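Local coordinates for protein L-serine ammonia-lyase (Rhizomucor miehei CAU432, PDB 5C3U) that binds pyridoxal-5'-phosphate and belongs to the fold-type II family of pyridoxal-phosphate-dependent enzymes, at residues 103-108 and 316-321; 213-218 and 223-228; 260-265 and 289-294; 268-271 and 277-280. One frame throughout, in Å; residues are numbered along the deposited sequence.

Interaction 1 of 4, residues 103-108 and 316-321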
loop_
_atom_site.group_PDB
_atom_site.type_symbol
_atom_site.label_atom_id
_atom_site.label_comp_id
_atom_site.label_asym_id
_atom_site.label_seq_id
_atom_site.Cartn_x
_atom_site.Cartn_y
_atom_site.Cartn_z
ATOM N N ALA A 103 10.826 5.344 18.052
ATOM C CA ALA A 103 11.459 6.432 17.288
ATOM C C ALA A 103 10.649 6.996 16.098
ATOM O O ALA A 103 11.224 7.534 15.146
ATOM C CB ALA A 103 12.841 5.986 16.827
ATOM N N THR A 104 9.325 6.896 16.165
ATOM C CA THR A 104 8.428 7.269 15.062
ATOM C C THR A 104 8.456 8.764 14.664
ATOM O O THR A 104 8.510 9.649 15.521
ATOM C CB THR A 104 6.978 6.804 15.391
ATOM O OG1 THR A 104 6.939 5.369 15.373
ATOM C CG2 THR A 104 5.938 7.328 14.390
ATOM N N ASN A 105 8.421 8.994 13.349
ATOM C CA ASN A 105 8.267 10.307 12.719
ATOM C C ASN A 105 7.283 11.170 13.507
ATOM O O ASN A 105 6.169 10.741 13.824
ATOM C CB ASN A 105 7.797 10.099 11.268
ATOM C CG ASN A 105 7.584 11.398 10.516
ATOM O OD1 ASN A 105 6.464 11.901 10.444
ATOM N ND2 ASN A 105 8.657 11.944 9.942
ATOM N N GLU A 106 7.701 12.385 13.841
ATOM C CA GLU A 106 6.948 13.186 14.799
ATOM C C GLU A 106 5.603 13.679 14.279
ATOM O O GLU A 106 4.657 13.834 15.055
ATOM C CB GLU A 106 7.777 14.345 15.318
ATOM C CG GLU A 106 7.446 14.676 16.755
ATOM C CD GLU A 106 8.672 15.079 17.536
ATOM O OE1 GLU A 106 8.732 16.254 17.973
ATOM O OE2 GLU A 106 9.575 14.221 17.700
ATOM N N ARG A 107 5.512 13.907 12.976
ATOM C CA ARG A 107 4.233 14.307 12.379
ATOM C C ARG A 107 3.205 13.185 12.361
ATOM O O ARG A 107 2.003 13.434 12.440
ATOM C CB ARG A 107 4.428 14.915 10.996
ATOM C CG ARG A 107 4.700 16.402 11.105
ATOM C CD ARG A 107 5.154 17.030 9.801
ATOM N NE ARG A 107 5.506 18.435 10.040
ATOM C CZ ARG A 107 6.716 18.859 10.409
ATOM N NH1 ARG A 107 7.719 17.998 10.566
ATOM N NH2 ARG A 107 6.930 20.153 10.615
ATOM N N ILE A 108 3.684 11.950 12.259
ATOM C CA ILE A 108 2.816 10.799 12.410
ATOM C C ILE A 108 2.196 10.832 13.811
ATOM O O ILE A 108 0.971 10.705 13.951
ATOM C CB ILE A 108 3.582 9.486 12.124
ATOM C CG1 ILE A 108 4.023 9.460 10.654
ATOM C CG2 ILE A 108 2.735 8.265 12.483
ATOM C CD1 ILE A 108 4.591 8.135 10.177
ATOM N N ASP A 316 5.290 7.799 5.847
ATOM C CA ASP A 316 6.630 7.529 6.373
ATOM C C ASP A 316 7.663 8.067 5.392
ATOM O O ASP A 316 8.425 7.321 4.791
ATOM C CB ASP A 316 6.866 6.027 6.630
ATOM C CG ASP A 316 8.078 5.772 7.535
ATOM O OD1 ASP A 316 8.482 6.711 8.270
ATOM O OD2 ASP A 316 8.635 4.641 7.504
ATOM N N ILE A 317 7.654 9.380 5.219
ATOM C CA ILE A 317 8.513 10.049 4.253
ATOM C C ILE A 317 8.584 11.490 4.753
ATOM O O ILE A 317 7.677 11.938 5.443
ATOM C CB ILE A 317 7.965 9.954 2.795
ATOM C CG1 ILE A 317 8.974 10.518 1.779
ATOM C CG2 ILE A 317 6.619 10.649 2.633
ATOM C CD1 ILE A 317 10.182 9.629 1.570
ATOM N N SER A 318 9.677 12.180 4.429
ATOM C CA SER A 318 9.939 13.530 4.940
ATOM C C SER A 318 11.133 14.087 4.176
ATOM O O SER A 318 11.802 13.362 3.434
ATOM C CB SER A 318 10.241 13.496 6.448
ATOM O OG SER A 318 11.495 12.887 6.736
ATOM N N LEU A 319 11.402 15.373 4.365
ATOM C CA LEU A 319 12.572 15.993 3.758
ATOM C C LEU A 319 13.855 15.338 4.268
ATOM O O LEU A 319 14.810 15.166 3.508
ATOM C CB LEU A 319 12.542 17.515 4.020
ATOM C CG LEU A 319 11.351 18.182 3.309
ATOM C CD1 LEU A 319 11.268 19.693 3.571
ATOM C CD2 LEU A 319 11.315 17.887 1.811
ATOM N N ALA A 320 13.873 14.915 5.532
ATOM C CA ALA A 320 15.073 14.260 6.031
ATOM C C ALA A 320 15.248 12.873 5.384
ATOM O O ALA A 320 16.382 12.445 5.183
ATOM C CB ALA A 320 15.077 14.171 7.547
ATOM N N HIS A 321 14.145 12.205 5.021
ATOM C CA HIS A 321 14.268 10.917 4.286
ATOM C C HIS A 321 14.945 11.170 2.972
ATOM O O HIS A 321 15.845 10.426 2.573
ATOM C CB HIS A 321 12.925 10.262 3.979
ATOM C CG HIS A 321 12.255 9.610 5.149
ATOM N ND1 HIS A 321 11.761 10.315 6.189
ATOM C CD2 HIS A 321 11.942 8.274 5.387
ATOM C CE1 HIS A 321 11.181 9.460 7.063
ATOM N NE2 HIS A 321 11.298 8.210 6.564
HETATM O O HOH W 1 7.885 6.749 11.404
#
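N105 and S318, each just before a helix, meet across the two segments. From its backbone, N105 sends CB toward the 316-321 segment, and that CB lies 3.9 Å from CD1 of I108 in its own segment. CG stands anti to the backbone N (chi1 179°), which lets the amide do two things. OD1 turns back to accept a weak capping bond from I108 N, 3.3 Å long and bent to 147°, making N105 the N-cap of helix 106-114. ND2 reaches across to S318 CB at 4.1 Å. Helix 106-114 belongs to the smaller domain, with its parallel four-stranded sheet, whereas 316-321 leads from the larger six-stranded domain into helix 319-329, so the contact spans the two domains of a fold-type II enzyme. S318, the N-cap of that second helix, holds H321 ND1 through OG at 2.6 Å, in the plane of the ring; I317 CA covers one ring face. Beside the amide, I108 CD1 touches D316 CA at 4.4 Å, and both side chains rest on P79. One water accepts from N105 N at 3.0 Å and donates to D316 OD1 at 3.2 Å, while D316 OD2 bonds to T233 OG1.

Interaction 2 of 4, residues 213-218 and 223-228; sequences FQASVV and VIMEKN
In the larger domain of this fold-type II enzyme the chain doubles back after helix 212-219, and S216 and A215 on the helix receive V223 and M225 of the returning loop. The polar half of the contact gathers on S216 OG. Its chi1 of -66° sets OG beside the backbone N and anti to the carbonyl carbon, from where it bonds to the carbonyl of A212 one turn earlier. The same oxygen accepts from V223 N at 3.0 Å, nearly straight at 167°, and takes a further bond from a water 2.8 Å away. That water also donates to V223 O, so both backbone polar groups of V223 are tied to one serine, directly and through solvent. Three bonds grip OG and fix its rotation.

The apolar half lies next to it. A215 CB points at the loop and meets V223 CG2 at 4.0 Å and M225 CE at 3.9 Å. V223 CG2 also lies 3.7 Å from A215 O. Extended beyond CG, M225 reaches the alanine with its terminal methyl; its backbone is bonded to K238. At the start of the helix, the carboxylate of E206 accepts from F213 N and Q214 N, and F213 packs away from the loop on V253 and P255 of strand 253-258. A helical serine, already bonded to the carbonyl four residues back, thus also takes the N-H of the returning loop, in the larger domain of a fold-type II pyridoxal-phosphate enzyme.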
loop_
_atom_site.group_PDB
_atom_site.type_symbol
_atom_site.label_atom_id
_atom_site.label_comp_id
_atom_site.label_asym_id
_atom_site.label_seq_id
_atom_site.Cartn_x
_atom_site.Cartn_y
_atom_site.Cartn_z
ATOM N N PHE A 213 6.218 -12.356 -0.733
ATOM C CA PHE A 213 5.309 -12.762 -1.805
ATOM C C PHE A 213 6.038 -13.503 -2.920
ATOM O O PHE A 213 5.636 -14.610 -3.304
ATOM C CB PHE A 213 4.530 -11.594 -2.407
ATOM C CG PHE A 213 3.592 -12.018 -3.507
ATOM C CD1 PHE A 213 2.479 -12.804 -3.220
ATOM C CD2 PHE A 213 3.842 -11.672 -4.831
ATOM C CE1 PHE A 213 1.616 -13.226 -4.236
ATOM C CE2 PHE A 213 2.976 -12.078 -5.849
ATOM C CZ PHE A 213 1.854 -12.849 -5.548
ATOM N N GLN A 214 7.123 -12.891 -3.401
ATOM C CA GLN A 214 7.931 -13.460 -4.470
ATOM C C GLN A 214 8.476 -14.820 -4.058
ATOM O O GLN A 214 8.408 -15.764 -4.857
ATOM C CB GLN A 214 9.083 -12.506 -4.805
ATOM C CG GLN A 214 10.026 -13.018 -5.888
ATOM C CD GLN A 214 11.090 -11.989 -6.235
ATOM O OE1 GLN A 214 11.796 -11.489 -5.357
ATOM N NE2 GLN A 214 11.200 -11.667 -7.506
ATOM N N ALA A 215 9.018 -14.905 -2.830
ATOM C CA ALA A 215 9.545 -16.176 -2.287
ATOM C C ALA A 215 8.464 -17.235 -2.145
ATOM O O ALA A 215 8.711 -18.413 -2.430
ATOM C CB ALA A 215 10.240 -15.961 -0.943
ATOM N N SER A 216 7.269 -16.818 -1.723
ATOM C CA SER A 216 6.148 -17.742 -1.535
ATOM C C SER A 216 5.661 -18.329 -2.853
ATOM O O SER A 216 5.343 -19.546 -2.917
ATOM C CB SER A 216 5.018 -17.046 -0.757
ATOM O OG SER A 216 5.471 -16.756 0.550
ATOM N N VAL A 217 5.634 -17.498 -3.909
ATOM C CA VAL A 217 5.228 -17.948 -5.256
ATOM C C VAL A 217 6.248 -18.984 -5.759
ATOM O O VAL A 217 5.867 -20.027 -6.305
ATOM C CB VAL A 217 5.044 -16.771 -6.259
ATOM C CG1 VAL A 217 4.785 -17.258 -7.692
ATOM C CG2 VAL A 217 3.884 -15.894 -5.814
ATOM N N VAL A 218 7.534 -18.719 -5.553
ATOM C CA VAL A 218 8.555 -19.725 -5.923
ATOM C C VAL A 218 8.372 -21.049 -5.178
ATOM O O VAL A 218 8.457 -22.136 -5.788
ATOM C CB VAL A 218 10.004 -19.215 -5.757
ATOM C CG1 VAL A 218 11.004 -20.294 -6.174
ATOM C CG2 VAL A 218 10.211 -17.968 -6.599
ATOM N N VAL A 223 6.204 -18.570 2.875
ATOM C CA VAL A 223 7.527 -18.407 3.433
ATOM C C VAL A 223 7.432 -17.424 4.596
ATOM O O VAL A 223 6.724 -16.405 4.492
ATOM C CB VAL A 223 8.485 -17.899 2.328
ATOM C CG1 VAL A 223 9.877 -17.620 2.861
ATOM C CG2 VAL A 223 8.583 -18.935 1.214
ATOM N N ILE A 224 8.106 -17.750 5.700
ATOM C CA ILE A 224 8.167 -16.898 6.893
ATOM C C ILE A 224 9.540 -16.244 7.041
ATOM O O ILE A 224 10.571 -16.911 6.996
ATOM C CB ILE A 224 7.828 -17.680 8.202
ATOM C CG1 ILE A 224 6.660 -18.664 7.998
ATOM C CG2 ILE A 224 7.552 -16.722 9.368
ATOM C CD1 ILE A 224 5.375 -18.054 7.482
ATOM N N MET A 225 9.555 -14.929 7.231
ATOM C CA MET A 225 10.813 -14.185 7.298
ATOM C C MET A 225 10.859 -13.374 8.575
ATOM O O MET A 225 9.882 -12.691 8.901
ATOM C CB MET A 225 10.928 -13.210 6.125
ATOM C CG MET A 225 11.190 -13.863 4.793
ATOM S SD MET A 225 11.225 -12.675 3.444
ATOM C CE MET A 225 11.314 -13.888 2.125
ATOM N N GLU A 226 11.984 -13.433 9.283
ATOM C CA GLU A 226 12.175 -12.585 10.472
ATOM C C GLU A 226 13.380 -11.651 10.331
ATOM O O GLU A 226 14.415 -12.046 9.805
ATOM C CB GLU A 226 12.382 -13.440 11.733
ATOM C CG GLU A 226 11.392 -14.571 11.967
ATOM C CD GLU A 226 12.018 -15.722 12.752
ATOM O OE1 GLU A 226 11.849 -16.894 12.346
ATOM O OE2 GLU A 226 12.705 -15.473 13.769
ATOM N N LYS A 227 13.248 -10.429 10.867
ATOM C CA LYS A 227 14.337 -9.445 11.033
ATOM C C LYS A 227 14.608 -8.626 9.778
ATOM O O LYS A 227 15.559 -7.856 9.734
ATOM C CB LYS A 227 15.653 -10.048 11.604
ATOM C CG LYS A 227 15.501 -10.809 12.930
ATOM C CD LYS A 227 14.998 -9.914 14.061
ATOM C CE LYS A 227 14.984 -10.647 15.403
ATOM N NZ LYS A 227 13.891 -11.656 15.567
ATOM N N ASN A 228 13.745 -8.783 8.775
ATOM C CA ASN A 228 13.901 -8.075 7.516
ATOM C C ASN A 228 13.783 -6.581 7.731
ATOM O O ASN A 228 13.077 -6.124 8.634
ATOM C CB ASN A 228 12.848 -8.527 6.515
ATOM C CG ASN A 228 12.953 -10.002 6.197
ATOM O OD1 ASN A 228 12.686 -10.853 7.054
ATOM N ND2 ASN A 228 13.359 -10.317 4.969
HETATM O O HOH W 2 4.650 -15.544 2.882
#

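Interaction 3 of 4, residues 260-265 and 289-294; sequences DAMAAD and CYTHLI
The methyl end of M262, on helix 260-274, projects to T291 and L293 at the junction of helices 280-290 and 293-297, where an ST turn carries the chain from one helix to the next. M262 CE stands 3.9 Å from T291 CG2 and only 3.3 Å from L293 CD1, the latter tighter than usual carbon contact. Both partners meet the methionine roughly at right angles. Its chain leaves the helix with CG beside the backbone N, runs out extended about chi2 and then bends at chi3 (68°), and this last bend directs CE to the two methyls.

The next shell sets the positions of those partners. T291 OG1 sits between its own backbone N and carbonyl carbon and accepts from L293 N at 3.2 Å and 158°, closing the ST turn; it is also bonded to S287 O, back in helix 280-290. H292, between T291 and L293, takes a positive phi of 74°, which turns the chain out of the first helix, while H292 N still reaches C289 O at 3.1 Å. Just before the turn, Y290 packs on A266, L269 and F270 of helix 260-274 and its OH bonds to D273, a second join between the same helices. On the methionine's own helix, D260 is held by T230 and I231, and A264 lies on Y325 and Y329 of helix 319-329. The contact is near the surface of the larger domain. T291 OG1, the acceptor of the turn, is 4.1 Å from M262 CE.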
loop_
_atom_site.group_PDB
_atom_site.type_symbol
_atom_site.label_atom_id
_atom_site.label_comp_id
_atom_site.label_asym_id
_atom_site.label_seq_id
_atom_site.Cartn_x
_atom_site.Cartn_y
_atom_site.Cartn_z
ATOM N N ASP A 260 16.481 -1.243 -2.760
ATOM C CA ASP A 260 16.212 0.007 -2.017
ATOM C C ASP A 260 16.696 1.219 -2.801
ATOM O O ASP A 260 16.039 2.268 -2.782
ATOM C CB ASP A 260 16.836 -0.058 -0.629
ATOM C CG ASP A 260 15.928 -0.748 0.390
ATOM O OD1 ASP A 260 14.868 -1.300 0.005
ATOM O OD2 ASP A 260 16.267 -0.735 1.597
ATOM N N ALA A 261 17.832 1.087 -3.493
ATOM C CA ALA A 261 18.368 2.191 -4.291
ATOM C C ALA A 261 17.421 2.576 -5.430
ATOM O O ALA A 261 17.223 3.759 -5.692
ATOM C CB ALA A 261 19.772 1.888 -4.818
ATOM N N MET A 262 16.821 1.587 -6.088
ATOM C CA MET A 262 15.842 1.871 -7.143
ATOM C C MET A 262 14.607 2.563 -6.571
ATOM O O MET A 262 14.111 3.532 -7.149
ATOM C CB MET A 262 15.413 0.594 -7.858
ATOM C CG MET A 262 16.472 0.054 -8.782
ATOM S SD MET A 262 16.144 -1.661 -9.259
ATOM C CE MET A 262 14.695 -1.453 -10.256
ATOM N N ALA A 263 14.117 2.064 -5.435
ATOM C CA ALA A 263 12.930 2.645 -4.808
ATOM C C ALA A 263 13.220 4.078 -4.367
ATOM O O ALA A 263 12.379 4.956 -4.531
ATOM C CB ALA A 263 12.466 1.793 -3.621
ATOM N N ALA A 264 14.411 4.310 -3.825
ATOM C CA ALA A 264 14.771 5.641 -3.330
ATOM C C ALA A 264 14.891 6.631 -4.495
ATOM O O ALA A 264 14.478 7.811 -4.418
ATOM C CB ALA A 264 16.084 5.579 -2.571
ATOM N N ASP A 265 15.488 6.169 -5.575
ATOM C CA ASP A 265 15.643 7.028 -6.739
ATOM C C ASP A 265 14.265 7.392 -7.294
ATOM O O ASP A 265 14.043 8.528 -7.737
ATOM C CB ASP A 265 16.505 6.359 -7.807
ATOM C CG ASP A 265 17.061 7.359 -8.800
ATOM O OD1 ASP A 265 17.575 8.420 -8.372
ATOM O OD2 ASP A 265 16.972 7.102 -10.004
ATOM N N CYS A 289 8.933 2.009 -13.912
ATOM C CA CYS A 289 8.806 2.955 -15.015
ATOM C C CYS A 289 10.066 3.776 -15.212
ATOM O O CYS A 289 10.575 3.893 -16.339
ATOM C CB CYS A 289 7.583 3.852 -14.808
ATOM S SG CYS A 289 6.061 2.881 -14.895
ATOM N N TYR A 290 10.579 4.328 -14.118
ATOM C CA TYR A 290 11.759 5.179 -14.165
ATOM C C TYR A 290 13.005 4.447 -14.669
ATOM O O TYR A 290 13.828 5.032 -15.365
ATOM C CB TYR A 290 12.016 5.811 -12.799
ATOM C CG TYR A 290 11.124 6.996 -12.516
ATOM C CD1 TYR A 290 11.101 8.086 -13.389
ATOM C CD2 TYR A 290 10.319 7.044 -11.358
ATOM C CE1 TYR A 290 10.302 9.192 -13.131
ATOM C CE2 TYR A 290 9.514 8.148 -11.101
ATOM C CZ TYR A 290 9.521 9.217 -11.991
ATOM O OH TYR A 290 8.757 10.341 -11.775
ATOM N N THR A 291 13.120 3.167 -14.347
ATOM C CA THR A 291 14.252 2.370 -14.827
ATOM C C THR A 291 14.011 1.706 -16.186
ATOM O O THR A 291 14.936 1.109 -16.736
ATOM C CB THR A 291 14.609 1.225 -13.857
ATOM O OG1 THR A 291 13.513 0.302 -13.803
ATOM C CG2 THR A 291 14.957 1.755 -12.448
ATOM N N HIS A 292 12.776 1.744 -16.694
ATOM C CA HIS A 292 12.415 1.077 -17.954
ATOM C C HIS A 292 12.328 -0.428 -17.799
ATOM O O HIS A 292 12.080 -1.150 -18.774
ATOM C CB HIS A 292 13.387 1.447 -19.099
ATOM C CG HIS A 292 13.326 2.898 -19.536
ATOM N ND1 HIS A 292 13.088 3.914 -18.683
ATOM C CD2 HIS A 292 13.526 3.481 -20.793
ATOM C CE1 HIS A 292 13.106 5.082 -19.355
ATOM N NE2 HIS A 292 13.375 4.816 -20.646
ATOM N N LEU A 293 12.498 -0.929 -16.576
ATOM C CA LEU A 293 12.387 -2.376 -16.355
ATOM C C LEU A 293 11.019 -2.923 -16.758
ATOM O O LEU A 293 10.904 -4.102 -17.110
ATOM C CB LEU A 293 12.737 -2.763 -14.916
ATOM C CG LEU A 293 14.242 -2.884 -14.673
ATOM C CD1 LEU A 293 14.569 -2.991 -13.194
ATOM C CD2 LEU A 293 14.811 -4.085 -15.417
ATOM N N ILE A 294 9.997 -2.064 -16.748
ATOM C CA ILE A 294 8.655 -2.448 -17.223
ATOM C C ILE A 294 8.704 -3.013 -18.663
ATOM O O ILE A 294 7.980 -3.958 -18.993
ATOM C CB ILE A 294 7.598 -1.311 -17.040
ATOM C CG1 ILE A 294 6.173 -1.805 -17.333
ATOM C CG2 ILE A 294 7.911 -0.087 -17.883
ATOM C CD1 ILE A 294 5.633 -2.752 -16.296
#

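Interaction 4 of 4, residues 268-271 and 277-280; sequences RLFA and LVEA
F270 and V278 make the closely fitted part of this contact, on its buried side. The ring comes off helix 260-274 with CG anti to the backbone N (chi1 -160°), and V278 points its isopropyl group toward the ring's CD2-CE2 side. V278 CG1 is 3.9 Å from F270 CE2 and 4.0 Å from CD2, while V278 CG2 lies 4.0 Å from the same CD2; the two side chains cross at about a right angle and CG1 approaches the ring obliquely. Further round, F270 meets the F274 ring with planes about 20° apart, and L40 and M42 of strand 37-42 also touch it.

The chain here leaves helix 260-274, turns, and passes through 277-280 into helix 280-290, the short link between two consecutive helices in the larger domain of a fold-type II enzyme. E279 is the N-cap of the second helix and part of the pyridoxal-5'-phosphate pocket, where it touches the cofactor. Its OE2 bonds to N80 ND2 and D316 N, its OE1 to S234 and S281.

Toward the more exposed side the fit thins to one pair of methyls: A271 CB and L277 CD2, 3.8 Å apart. The CB of L277 starts away from the helix; chi1 of -55° sets CG beside the backbone N, and the branch then brings CD2 back to the alanine. L277 also rests on L319 and L322 of helix 319-329, whereas R268 bridges to D265 one turn earlier.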
loop_
_atom_site.group_PDB
_atom_site.type_symbol
_atom_site.label_atom_id
_atom_site.label_comp_id
_atom_site.label_asym_id
_atom_site.label_seq_id
_atom_site.Cartn_x
_atom_site.Cartn_y
_atom_site.Cartn_z
ATOM N N ARG A 268 12.735 10.172 -5.315
ATOM C CA ARG A 268 13.377 11.452 -5.633
ATOM C C ARG A 268 12.828 11.968 -6.960
ATOM O O ARG A 268 12.465 13.136 -7.067
ATOM C CB ARG A 268 14.870 11.280 -5.727
ATOM C CG ARG A 268 15.592 12.533 -6.203
ATOM C CD ARG A 268 17.070 12.267 -6.394
ATOM N NE ARG A 268 17.335 11.411 -7.549
ATOM C CZ ARG A 268 17.449 11.858 -8.801
ATOM N NH1 ARG A 268 17.298 13.149 -9.073
ATOM N NH2 ARG A 268 17.697 11.015 -9.784
ATOM N N LEU A 269 12.757 11.088 -7.951
ATOM C CA LEU A 269 12.285 11.478 -9.307
ATOM C C LEU A 269 10.828 11.891 -9.315
ATOM O O LEU A 269 10.475 12.869 -9.982
ATOM C CB LEU A 269 12.524 10.336 -10.305
ATOM C CG LEU A 269 14.018 10.224 -10.650
ATOM C CD1 LEU A 269 14.221 8.916 -11.431
ATOM C CD2 LEU A 269 14.527 11.406 -11.451
ATOM N N PHE A 270 9.992 11.167 -8.565
ATOM C CA PHE A 270 8.590 11.536 -8.432
ATOM C C PHE A 270 8.405 12.895 -7.733
ATOM O O PHE A 270 7.516 13.672 -8.098
ATOM C CB PHE A 270 7.845 10.467 -7.654
ATOM C CG PHE A 270 6.359 10.498 -7.869
ATOM C CD1 PHE A 270 5.817 10.273 -9.142
ATOM C CD2 PHE A 270 5.509 10.776 -6.822
ATOM C CE1 PHE A 270 4.442 10.291 -9.332
ATOM C CE2 PHE A 270 4.133 10.792 -7.014
ATOM C CZ PHE A 270 3.603 10.545 -8.256
ATOM N N ALA A 271 9.233 13.177 -6.734
ATOM C CA ALA A 271 9.162 14.493 -6.056
ATOM C C ALA A 271 9.526 15.608 -7.057
ATOM O O ALA A 271 8.893 16.652 -7.094
ATOM C CB ALA A 271 10.100 14.517 -4.855
ATOM N N LEU A 277 5.638 14.009 -2.405
ATOM C CA LEU A 277 6.510 13.113 -1.641
ATOM C C LEU A 277 5.752 11.856 -1.320
ATOM O O LEU A 277 4.708 11.922 -0.691
ATOM C CB LEU A 277 6.995 13.758 -0.320
ATOM C CG LEU A 277 7.697 15.107 -0.367
ATOM C CD1 LEU A 277 8.183 15.498 1.028
ATOM C CD2 LEU A 277 8.844 15.080 -1.364
ATOM N N VAL A 278 6.249 10.716 -1.810
ATOM C CA VAL A 278 5.660 9.431 -1.488
ATOM C C VAL A 278 6.686 8.509 -0.827
ATOM O O VAL A 278 7.902 8.699 -0.944
ATOM C CB VAL A 278 5.014 8.723 -2.713
ATOM C CG1 VAL A 278 3.920 9.606 -3.329
ATOM C CG2 VAL A 278 6.067 8.343 -3.750
ATOM N N GLU A 279 6.172 7.508 -0.123
ATOM C CA GLU A 279 7.030 6.550 0.580
ATOM C C GLU A 279 7.786 5.695 -0.411
ATOM O O GLU A 279 7.326 5.511 -1.535
ATOM C CB GLU A 279 6.159 5.603 1.387
ATOM C CG GLU A 279 6.004 5.982 2.825
ATOM C CD GLU A 279 5.168 4.976 3.597
ATOM O OE1 GLU A 279 5.314 3.731 3.418
ATOM O OE2 GLU A 279 4.372 5.450 4.407
ATOM N N ALA A 280 8.921 5.148 0.024
ATOM C CA ALA A 280 9.661 4.182 -0.793
ATOM C C ALA A 280 8.838 2.965 -1.192
ATOM O O ALA A 280 9.142 2.340 -2.223
ATOM C CB ALA A 280 10.939 3.753 -0.078
#

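Overall arrangement
From the N terminus, the first segment is 103-108, in the smaller domain; its partner 316-321 comes 208 residues later, so interaction 1 closes the longest loop and encloses the other three. Interaction 2 closes a short reversal after helix 212-219, finished before interaction 3 opens. Interaction 3 joins helix 260-274 to the end of helix 280-290, and interaction 4, nested within it, closes the turn between those helices; their centres are 11 Å apart and they touch. Interaction 4 also touches interaction 1, through a probable D316-E279 hydrogen bond and packing of I317 and L319 on V278 and L277. Interaction 2 touches none of the others. One contact joins the domains and three shape the larger one.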